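Local coordinates for penicillin binding protein 2X (Streptococcus thermophilus, PDB 5U47), which probably acts as a penicillin-sensitive transpeptidase that cross-links the peptides of neighbouring glycan strands in peptidoglycan during formation of the septal cell wall, at residues K551-N554 and N555-A559; G477-P480 and E481-T484; P293-T296 and M297-M300; G491-I494 and I495-G498. The protein carries 1 engineered substitution. One frame throughout, in Å; residues are numbered along the deposited sequence.

Contact 1 (K551-N554 and N555-A559); sequences KTWN and NNFFA
Thr-552 meets Phe-557 twice: its carbonyl oxygen O sits at the edge of the phenyl ring, 3.5 Å from CE2 of Phe-557, and its methyl CG2 brushes the CZ end of the same ring. Trp-553 comes next and is the centre of an aromatic cluster. With CG anti to the backbone N (chi1 -177°), its indole swings back alongside the incoming helical turn. Phe-557 turns an edge toward one face of the six-membered ring in an offset edge-to-face pair, with CD2 of Phe-557 3.8 Å from CE3 of Trp-553. The indole in turn presents its own edge to Phe-558, a T-shaped contact with planes 72° apart in which CH2 of Trp-553 stands 3.5 Å from CZ of Phe-558. The polar corner of the indole is met as well: NE1 of Trp-553 donates to OD1 of Asn-555 over 3.2 Å, a rather bent bond (135° at the hydrogen) that reaches the oxygen from above its amide plane. Asn-554 then starts the turn. Its OD1 accepts from N of Asn-556 at 2.9 Å, forming an Asx turn, while its carbonyl O receives N of Phe-557, also at 2.9 Å. CB of Asn-554 also lies over the centre of the Phe-557 ring, a CH-pi contact. The contact occupies the connection from strand 541-548 to helix 558-572: Phe-557 leans on helix 224-241 through Phe-237 and Gln-240, whereas Trp-553 and Phe-558 rest on Asn-528 and Val-530 of strand 526-534.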
loop_
_atom_site.group_PDB
_atom_site.type_symbol
_atom_site.label_atom_id
_atom_site.label_comp_id
_atom_site.label_asym_id
_atom_site.label_seq_id
_atom_site.Cartn_x
_atom_site.Cartn_y
_atom_site.Cartn_z
ATOM N N LYS A 551 4.604 -16.819 -20.284
ATOM C CA LYS A 551 5.108 -17.649 -21.390
ATOM C C LYS A 551 4.302 -18.931 -21.494
ATOM O O LYS A 551 4.006 -19.386 -22.594
ATOM C CB LYS A 551 6.575 -18.060 -21.204
ATOM C CG LYS A 551 7.618 -17.214 -21.915
ATOM C CD LYS A 551 7.759 -15.832 -21.337
ATOM C CE LYS A 551 8.861 -15.066 -22.053
ATOM N NZ LYS A 551 8.947 -13.654 -21.586
ATOM N N THR A 552 3.997 -19.512 -20.333
ATOM C CA THR A 552 3.240 -20.753 -20.214
ATOM C C THR A 552 2.025 -20.434 -19.370
ATOM O O THR A 552 2.166 -19.819 -18.302
ATOM C CB THR A 552 4.074 -21.848 -19.499
ATOM O OG1 THR A 552 5.363 -21.955 -20.105
ATOM C CG2 THR A 552 3.382 -23.210 -19.567
ATOM N N TRP A 553 0.831 -20.816 -19.834
ATOM C CA TRP A 553 -0.389 -20.515 -19.070
ATOM C C TRP A 553 -1.450 -21.608 -19.055
ATOM O O TRP A 553 -1.690 -22.275 -20.043
ATOM C CB TRP A 553 -1.064 -19.223 -19.558
ATOM C CG TRP A 553 -2.261 -18.931 -18.707
ATOM C CD1 TRP A 553 -3.581 -19.034 -19.056
ATOM C CD2 TRP A 553 -2.236 -18.598 -17.328
ATOM N NE1 TRP A 553 -4.379 -18.745 -17.974
ATOM C CE2 TRP A 553 -3.576 -18.473 -16.900
ATOM C CE3 TRP A 553 -1.211 -18.375 -16.408
ATOM C CZ2 TRP A 553 -3.906 -18.140 -15.606
ATOM C CZ3 TRP A 553 -1.538 -18.040 -15.114
ATOM C CH2 TRP A 553 -2.877 -17.914 -14.725
ATOM N N ASN A 554 -2.099 -21.726 -17.906
ATOM C CA ASN A 554 -3.198 -22.631 -17.687
ATOM C C ASN A 554 -3.886 -22.089 -16.435
ATOM O O ASN A 554 -3.209 -21.745 -15.473
ATOM C CB ASN A 554 -2.663 -24.048 -17.460
ATOM C CG ASN A 554 -3.759 -25.076 -17.306
ATOM O OD1 ASN A 554 -4.770 -24.845 -16.634
ATOM N ND2 ASN A 554 -3.545 -26.236 -17.899
ATOM N N ASN A 555 -5.210 -22.005 -16.436
ATOM C CA ASN A 555 -5.919 -21.500 -15.252
ATOM C C ASN A 555 -5.594 -22.267 -13.974
ATOM O O ASN A 555 -5.657 -21.704 -12.891
ATOM C CB ASN A 555 -7.429 -21.417 -15.486
ATOM C CG ASN A 555 -7.825 -20.200 -16.310
ATOM O OD1 ASN A 555 -7.112 -19.196 -16.340
ATOM N ND2 ASN A 555 -8.980 -20.270 -16.952
ATOM N N ASN A 556 -5.215 -23.535 -14.114
ATOM C CA ASN A 556 -4.826 -24.368 -12.985
ATOM C C ASN A 556 -3.662 -23.778 -12.199
ATOM O O ASN A 556 -3.483 -24.114 -11.019
ATOM C CB ASN A 556 -4.431 -25.774 -13.465
ATOM C CG ASN A 556 -5.597 -26.535 -14.085
ATOM O OD1 ASN A 556 -6.755 -26.188 -13.875
ATOM N ND2 ASN A 556 -5.290 -27.575 -14.863
ATOM N N PHE A 557 -2.865 -22.914 -12.833
ATOM C CA PHE A 557 -1.737 -22.312 -12.127
ATOM C C PHE A 557 -2.166 -21.434 -10.969
ATOM O O PHE A 557 -1.383 -21.247 -10.043
ATOM C CB PHE A 557 -0.806 -21.499 -13.035
ATOM C CG PHE A 557 -0.083 -22.311 -14.088
ATOM C CD1 PHE A 557 0.273 -23.633 -13.874
ATOM C CD2 PHE A 557 0.337 -21.696 -15.260
ATOM C CE1 PHE A 557 0.959 -24.350 -14.844
ATOM C CE2 PHE A 557 1.038 -22.410 -16.230
ATOM C CZ PHE A 557 1.347 -23.737 -16.022
ATOM N N PHE A 558 -3.387 -20.899 -11.006
ATOM C CA PHE A 558 -3.853 -20.073 -9.891
ATOM C C PHE A 558 -3.916 -20.849 -8.581
ATOM O O PHE A 558 -3.801 -20.255 -7.507
ATOM C CB PHE A 558 -5.214 -19.430 -10.168
ATOM C CG PHE A 558 -5.177 -18.290 -11.137
ATOM C CD1 PHE A 558 -4.290 -17.237 -10.961
ATOM C CD2 PHE A 558 -6.089 -18.223 -12.180
ATOM C CE1 PHE A 558 -4.271 -16.164 -11.841
ATOM C CE2 PHE A 558 -6.094 -17.139 -13.056
ATOM C CZ PHE A 558 -5.182 -16.109 -12.890
ATOM N N ALA A 559 -4.086 -22.166 -8.668
ATOM C CA ALA A 559 -4.144 -23.007 -7.473
ATOM C C ALA A 559 -2.828 -22.968 -6.705
ATOM O O ALA A 559 -2.808 -23.175 -5.503
ATOM C CB ALA A 559 -4.489 -24.423 -7.830
#

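Contact 2 (G477-P480 and E481-T484); sequences GTDP and EFGT. With ACT (acetate ion), chain D.
The carboxylate of Asp-479 and the ring of Phe-482 lie side by side and point the same way, their planes almost perpendicular at 88°. OD2 of Asp-479 sits at the ring edge, 3.7 Å from CD2 of Phe-482, and CG of Glu-481 lies over one ring face, offset toward the rim. Together they decorate an Asx motif that turns the chain as it leaves helix 463-478. Asp-479 takes the first position, and its CG, anti to the backbone N (chi1 -168°), folds under the following peptides. OD1 of Asp-479 accepts two backbone donors: N of Glu-481 at 3.0 Å, arriving on the anti side near the carboxylate plane, and N of Phe-482, also at 3.0 Å, descending steeply onto that plane in a nearly straight bond (170°). The two N-H groups fix the rotation of the carboxylate and would be expected to stabilise its negative charge. The main chain closes the same loop where N of Gly-483 donates to O of Asp-479 over 2.9 Å. Beyond the two segments, Glu-481 OE2 forms a salt bridge with Arg-343, a residue that Phe-482 also touches. At the helix end an acetate ion, probably from the crystallisation liquor, accepts from OG1 of Thr-478 and is shared with Ser-475. A water spans the mouth of the loop, donating to O of Asp-479 at 2.8 Å and to O of Gly-483 at 2.7 Å.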
loop_
_atom_site.group_PDB
_atom_site.type_symbol
_atom_site.label_atom_id
_atom_site.label_comp_id
_atom_site.label_asym_id
_atom_site.label_seq_id
_atom_site.Cartn_x
_atom_site.Cartn_y
_atom_site.Cartn_z
ATOM N N GLY A 477 -16.290 -21.530 -10.480
ATOM C CA GLY A 477 -15.418 -22.597 -10.027
ATOM C C GLY A 477 -16.018 -24.003 -10.068
ATOM O O GLY A 477 -15.293 -24.971 -10.354
ATOM N N THR A 478 -17.333 -24.120 -9.834
ATOM C CA THR A 478 -17.986 -25.434 -9.709
ATOM C C THR A 478 -18.726 -26.033 -10.922
ATOM O O THR A 478 -18.949 -27.246 -10.950
ATOM C CB THR A 478 -19.008 -25.410 -8.550
ATOM O OG1 THR A 478 -20.045 -24.456 -8.824
ATOM C CG2 THR A 478 -18.318 -25.072 -7.240
ATOM N N ASP A 479 -19.084 -25.207 -11.904
ATOM C CA ASP A 479 -19.843 -25.669 -13.068
ATOM C C ASP A 479 -18.952 -26.475 -14.042
ATOM O O ASP A 479 -18.137 -25.889 -14.758
ATOM C CB ASP A 479 -20.490 -24.467 -13.763
ATOM C CG ASP A 479 -21.528 -24.871 -14.806
ATOM O OD1 ASP A 479 -21.347 -25.909 -15.478
ATOM O OD2 ASP A 479 -22.522 -24.121 -14.959
ATOM N N PRO A 480 -19.125 -27.818 -14.090
ATOM C CA PRO A 480 -18.245 -28.612 -14.951
ATOM C C PRO A 480 -18.362 -28.340 -16.440
ATOM O O PRO A 480 -17.453 -28.679 -17.190
ATOM C CB PRO A 480 -18.664 -30.070 -14.647
ATOM C CG PRO A 480 -19.374 -29.985 -13.340
ATOM C CD PRO A 480 -20.101 -28.680 -13.409
ATOM N N GLU A 481 -19.457 -27.731 -16.866
ATOM C CA GLU A 481 -19.641 -27.465 -18.275
ATOM C C GLU A 481 -19.194 -26.050 -18.643
ATOM O O GLU A 481 -18.464 -25.859 -19.621
ATOM C CB GLU A 481 -21.113 -27.670 -18.636
ATOM C CG GLU A 481 -21.430 -27.601 -20.124
ATOM C CD GLU A 481 -20.747 -28.684 -20.944
ATOM O OE1 GLU A 481 -20.514 -29.805 -20.426
ATOM O OE2 GLU A 481 -20.461 -28.413 -22.125
ATOM N N PHE A 482 -19.611 -25.074 -17.838
ATOM C CA PHE A 482 -19.379 -23.664 -18.143
ATOM C C PHE A 482 -18.338 -22.923 -17.339
ATOM O O PHE A 482 -17.812 -21.943 -17.835
ATOM C CB PHE A 482 -20.714 -22.895 -18.046
ATOM C CG PHE A 482 -21.748 -23.380 -19.023
ATOM C CD1 PHE A 482 -21.697 -22.980 -20.352
ATOM C CD2 PHE A 482 -22.753 -24.253 -18.624
ATOM C CE1 PHE A 482 -22.627 -23.438 -21.270
ATOM C CE2 PHE A 482 -23.694 -24.718 -19.545
ATOM C CZ PHE A 482 -23.631 -24.305 -20.865
ATOM N N GLY A 483 -18.026 -23.382 -16.129
ATOM C CA GLY A 483 -17.088 -22.666 -15.261
ATOM C C GLY A 483 -15.666 -22.596 -15.782
ATOM O O GLY A 483 -15.033 -23.628 -16.009
ATOM N N THR A 484 -15.157 -21.378 -15.956
ATOM C CA THR A 484 -13.798 -21.175 -16.448
ATOM C C THR A 484 -12.745 -21.565 -15.423
ATOM O O THR A 484 -11.583 -21.730 -15.772
ATOM C CB THR A 484 -13.553 -19.710 -16.837
ATOM O OG1 THR A 484 -13.880 -18.863 -15.724
ATOM C CG2 THR A 484 -14.403 -19.343 -18.037
HETATM C C ACT D . -22.859 -25.528 -10.700
HETATM O O ACT D . -23.130 -24.321 -10.546
HETATM O OXT ACT D . -22.049 -26.121 -9.953
HETATM C CH3 ACT D . -23.540 -26.288 -11.807
HETATM O O HOH W 1 -16.165 -25.958 -16.674
#

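Contact 3 (P293-T296 and M297-M300); sequences PGST and MKVM
The carbonyl of Gly-294 receives N of Met-297 at 3.0 Å and so begins a run of i to i+3 bonds that leads into helix 297-308. Residues 295-298 have the spacing and the position at a helix start expected of the SxxK motif of penicillin-binding transpeptidases, in which the serine is the residue acylated by beta-lactams. The next two bonds, N of Lys-298 to O of Ser-295 and N of Val-299 to O of Thr-296, are each 3.1 Å long, and like the first they are of 3-10 type at the start of the helix. This winding places Ser-295 and Lys-298 on one side of the turn. The lysine chain is extended beyond CG, and with chi1 at -62° it runs back past O of Ser-295, its CG 3.3 Å from that oxygen. NZ of Lys-298 can then donate to OG of Ser-295 over 3.0 Å. NZ of Lys-298 is held further by OG of Ser-354 and OD1 of Asn-356, a pair that fits the family's SxN motif, while Lys-505, in a KSG sequence, packs against both Ser-295 and Lys-298. Val-299 and Met-300 pack on helix 416-427. Met-297, bent at both chi2 and chi3, curls toward the preceding loop until its CE rests 4.0 Å from CG of Pro-293.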
loop_
_atom_site.group_PDB
_atom_site.type_symbol
_atom_site.label_atom_id
_atom_site.label_comp_id
_atom_site.label_asym_id
_atom_site.label_seq_id
_atom_site.Cartn_x
_atom_site.Cartn_y
_atom_site.Cartn_z
ATOM N N PRO A 293 -8.201 -4.119 -16.627
ATOM C CA PRO A 293 -8.295 -5.296 -15.755
ATOM C C PRO A 293 -8.893 -6.540 -16.347
ATOM O O PRO A 293 -8.664 -7.622 -15.790
ATOM C CB PRO A 293 -9.198 -4.818 -14.619
ATOM C CG PRO A 293 -10.110 -3.868 -15.306
ATOM C CD PRO A 293 -9.271 -3.152 -16.336
ATOM N N GLY A 294 -9.656 -6.417 -17.443
ATOM C CA GLY A 294 -10.269 -7.594 -18.033
ATOM C C GLY A 294 -11.456 -8.088 -17.208
ATOM O O GLY A 294 -12.034 -7.345 -16.396
ATOM N N SER A 295 -11.756 -9.371 -17.374
ATOM C CA SER A 295 -12.984 -9.993 -16.862
ATOM C C SER A 295 -13.340 -10.011 -15.380
ATOM O O SER A 295 -14.469 -10.363 -15.059
ATOM C CB SER A 295 -13.156 -11.383 -17.484
ATOM O OG SER A 295 -13.546 -11.199 -18.806
ATOM N N THR A 296 -12.430 -9.630 -14.486
ATOM C CA THR A 296 -12.784 -9.521 -13.077
ATOM C C THR A 296 -13.758 -8.359 -12.937
ATOM O O THR A 296 -14.523 -8.305 -11.969
ATOM C CB THR A 296 -11.559 -9.265 -12.181
ATOM O OG1 THR A 296 -10.832 -8.141 -12.696
ATOM C CG2 THR A 296 -10.662 -10.493 -12.159
ATOM N N MET A 297 -13.740 -7.449 -13.916
ATOM C CA MET A 297 -14.655 -6.307 -13.908
ATOM C C MET A 297 -16.116 -6.778 -14.074
ATOM O O MET A 297 -17.021 -6.075 -13.681
ATOM C CB MET A 297 -14.285 -5.261 -14.974
ATOM C CG MET A 297 -15.155 -4.012 -14.981
ATOM S SD MET A 297 -15.062 -2.989 -13.484
ATOM C CE MET A 297 -13.425 -2.308 -13.639
ATOM N N LYS A 298 -16.324 -7.979 -14.611
ATOM C CA LYS A 298 -17.667 -8.557 -14.737
ATOM C C LYS A 298 -18.335 -8.769 -13.377
ATOM O O LYS A 298 -19.546 -8.934 -13.316
ATOM C CB LYS A 298 -17.631 -9.898 -15.491
ATOM C CG LYS A 298 -17.121 -9.788 -16.918
ATOM C CD LYS A 298 -17.063 -11.123 -17.642
ATOM C CE LYS A 298 -16.727 -10.881 -19.115
ATOM N NZ LYS A 298 -16.210 -12.060 -19.820
ATOM N N VAL A 299 -17.548 -8.778 -12.298
ATOM C CA VAL A 299 -18.091 -8.902 -10.945
ATOM C C VAL A 299 -18.890 -7.630 -10.687
ATOM O O VAL A 299 -20.045 -7.701 -10.252
ATOM C CB VAL A 299 -16.977 -9.092 -9.884
ATOM C CG1 VAL A 299 -17.519 -9.053 -8.463
ATOM C CG2 VAL A 299 -16.245 -10.416 -10.091
ATOM N N MET A 300 -18.276 -6.476 -10.958
ATOM C CA MET A 300 -18.953 -5.191 -10.784
ATOM C C MET A 300 -20.175 -5.117 -11.704
ATOM O O MET A 300 -21.248 -4.691 -11.273
ATOM C CB MET A 300 -18.026 -4.013 -11.088
ATOM C CG MET A 300 -16.982 -3.642 -10.045
ATOM S SD MET A 300 -15.726 -4.864 -9.611
ATOM C CE MET A 300 -16.506 -5.667 -8.242
#

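Contact 4 (G491-I494 and I495-G498); sequences GSPI and IQVG
Gln-496 sets its CG anti to the carbonyl carbon (chi1 -64°) and continues fully extended through chi2 at -179°, which carries the amide back alongside Ser-492 and Pro-493. There NE2 of Gln-496 donates to O of Pro-493 at 2.9 Å. The bond is nearly straight, 166° at the hydrogen, and lies close to both the carbonyl plane and the amide plane of the glutamine, an arrangement that fixes the rotation of the amide. The same NE2 stands 3.1 Å from OG of Ser-492. Ile-494, with helical backbone angles between extended neighbours, bends the chain as it leaves strand 492-493, and the bond from Gln-496 spans this bend. Beside it the branched chains of Ile-494 and Ile-495 touch, CG2 of Ile-494 lying 4.2 Å from CG1 of Ile-495. At the other end, Gly-491 and Ser-492 form a G1 beta bulge against the short partner strand 486-487. Ile-494 touches Asn-555 and Asn-556; beyond the bend, Ile-495 and Val-497 pack between helix 558-572, at Val-562 and Leu-566, and strand 526-534, at Val-530 and Val-534.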
loop_
_atom_site.group_PDB
_atom_site.type_symbol
_atom_site.label_atom_id
_atom_site.label_comp_id
_atom_site.label_asym_id
_atom_site.label_seq_id
_atom_site.Cartn_x
_atom_site.Cartn_y
_atom_site.Cartn_z
ATOM N N GLY A 491 -11.956 -33.135 -12.065
ATOM C CA GLY A 491 -13.357 -33.197 -11.685
ATOM C C GLY A 491 -13.650 -32.357 -10.456
ATOM O O GLY A 491 -14.437 -32.757 -9.605
ATOM N N SER A 492 -13.020 -31.190 -10.356
ATOM C CA SER A 492 -13.229 -30.319 -9.191
ATOM C C SER A 492 -12.809 -28.884 -9.480
ATOM O O SER A 492 -12.164 -28.627 -10.490
ATOM C CB SER A 492 -12.444 -30.852 -7.982
ATOM O OG SER A 492 -11.056 -30.857 -8.254
ATOM N N PRO A 493 -13.194 -27.936 -8.603
ATOM C CA PRO A 493 -12.755 -26.556 -8.830
ATOM C C PRO A 493 -11.239 -26.383 -8.730
ATOM O O PRO A 493 -10.576 -27.083 -7.951
ATOM C CB PRO A 493 -13.424 -25.776 -7.696
ATOM C CG PRO A 493 -14.592 -26.613 -7.299
ATOM C CD PRO A 493 -14.140 -28.027 -7.480
ATOM N N ILE A 494 -10.704 -25.465 -9.524
ATOM C CA ILE A 494 -9.284 -25.133 -9.451
ATOM C C ILE A 494 -8.977 -24.546 -8.079
ATOM O O ILE A 494 -8.018 -24.962 -7.417
ATOM C CB ILE A 494 -8.885 -24.117 -10.538
ATOM C CG1 ILE A 494 -8.968 -24.784 -11.917
ATOM C CG2 ILE A 494 -7.480 -23.567 -10.283
ATOM C CD1 ILE A 494 -8.721 -23.832 -13.077
ATOM N N ILE A 495 -9.789 -23.580 -7.663
ATOM C CA ILE A 495 -9.582 -22.914 -6.381
ATOM C C ILE A 495 -10.386 -23.591 -5.272
ATOM O O ILE A 495 -11.611 -23.635 -5.306
ATOM C CB ILE A 495 -9.852 -21.403 -6.477
ATOM C CG1 ILE A 495 -8.825 -20.791 -7.444
ATOM C CG2 ILE A 495 -9.705 -20.749 -5.100
ATOM C CD1 ILE A 495 -8.987 -19.312 -7.704
ATOM N N GLN A 496 -9.654 -24.128 -4.298
ATOM C CA GLN A 496 -10.237 -24.808 -3.166
ATOM C C GLN A 496 -9.593 -24.296 -1.884
ATOM O O GLN A 496 -8.395 -24.015 -1.863
ATOM C CB GLN A 496 -10.023 -26.326 -3.294
ATOM C CG GLN A 496 -10.720 -26.954 -4.494
ATOM C CD GLN A 496 -10.509 -28.450 -4.594
ATOM O OE1 GLN A 496 -10.333 -29.131 -3.584
ATOM N NE2 GLN A 496 -10.552 -28.975 -5.806
ATOM N N VAL A 497 -10.405 -24.144 -0.839
ATOM C CA VAL A 497 -9.941 -23.712 0.482
ATOM C C VAL A 497 -10.655 -24.617 1.492
ATOM O O VAL A 497 -11.825 -24.396 1.831
ATOM C CB VAL A 497 -10.245 -22.222 0.726
ATOM C CG1 VAL A 497 -9.668 -21.777 2.060
ATOM C CG2 VAL A 497 -9.664 -21.368 -0.396
ATOM N N GLY A 498 -9.963 -25.673 1.932
ATOM C CA GLY A 498 -10.587 -26.676 2.806
ATOM C C GLY A 498 -11.839 -27.194 2.101
ATOM O O GLY A 498 -11.789 -27.530 0.917
#

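Overall arrangement
Contacts 1, 2 and 4 form a connected patch of the transpeptidase domain. Contact 4 lies in the middle: CB of Pro-493 touches O of Gly-477 in contact 2 at 3.3 Å, and CD1 of Ile-494 reaches OD1 of Asn-556 in contact 1 at 3.2 Å. Contacts 1 and 2 meet directly through a weak hydrogen bond from ND2 of Asn-555 to O of Thr-484. Contact 3, the probable active-site motif, is separate, its nearest atoms about 8 Å from contacts 1 and 2 and about 10 Å from contact 4. Thr-484 nevertheless approaches that site, bonding to Ser-506 and touching Ser-354, one of the partners of Lys-298.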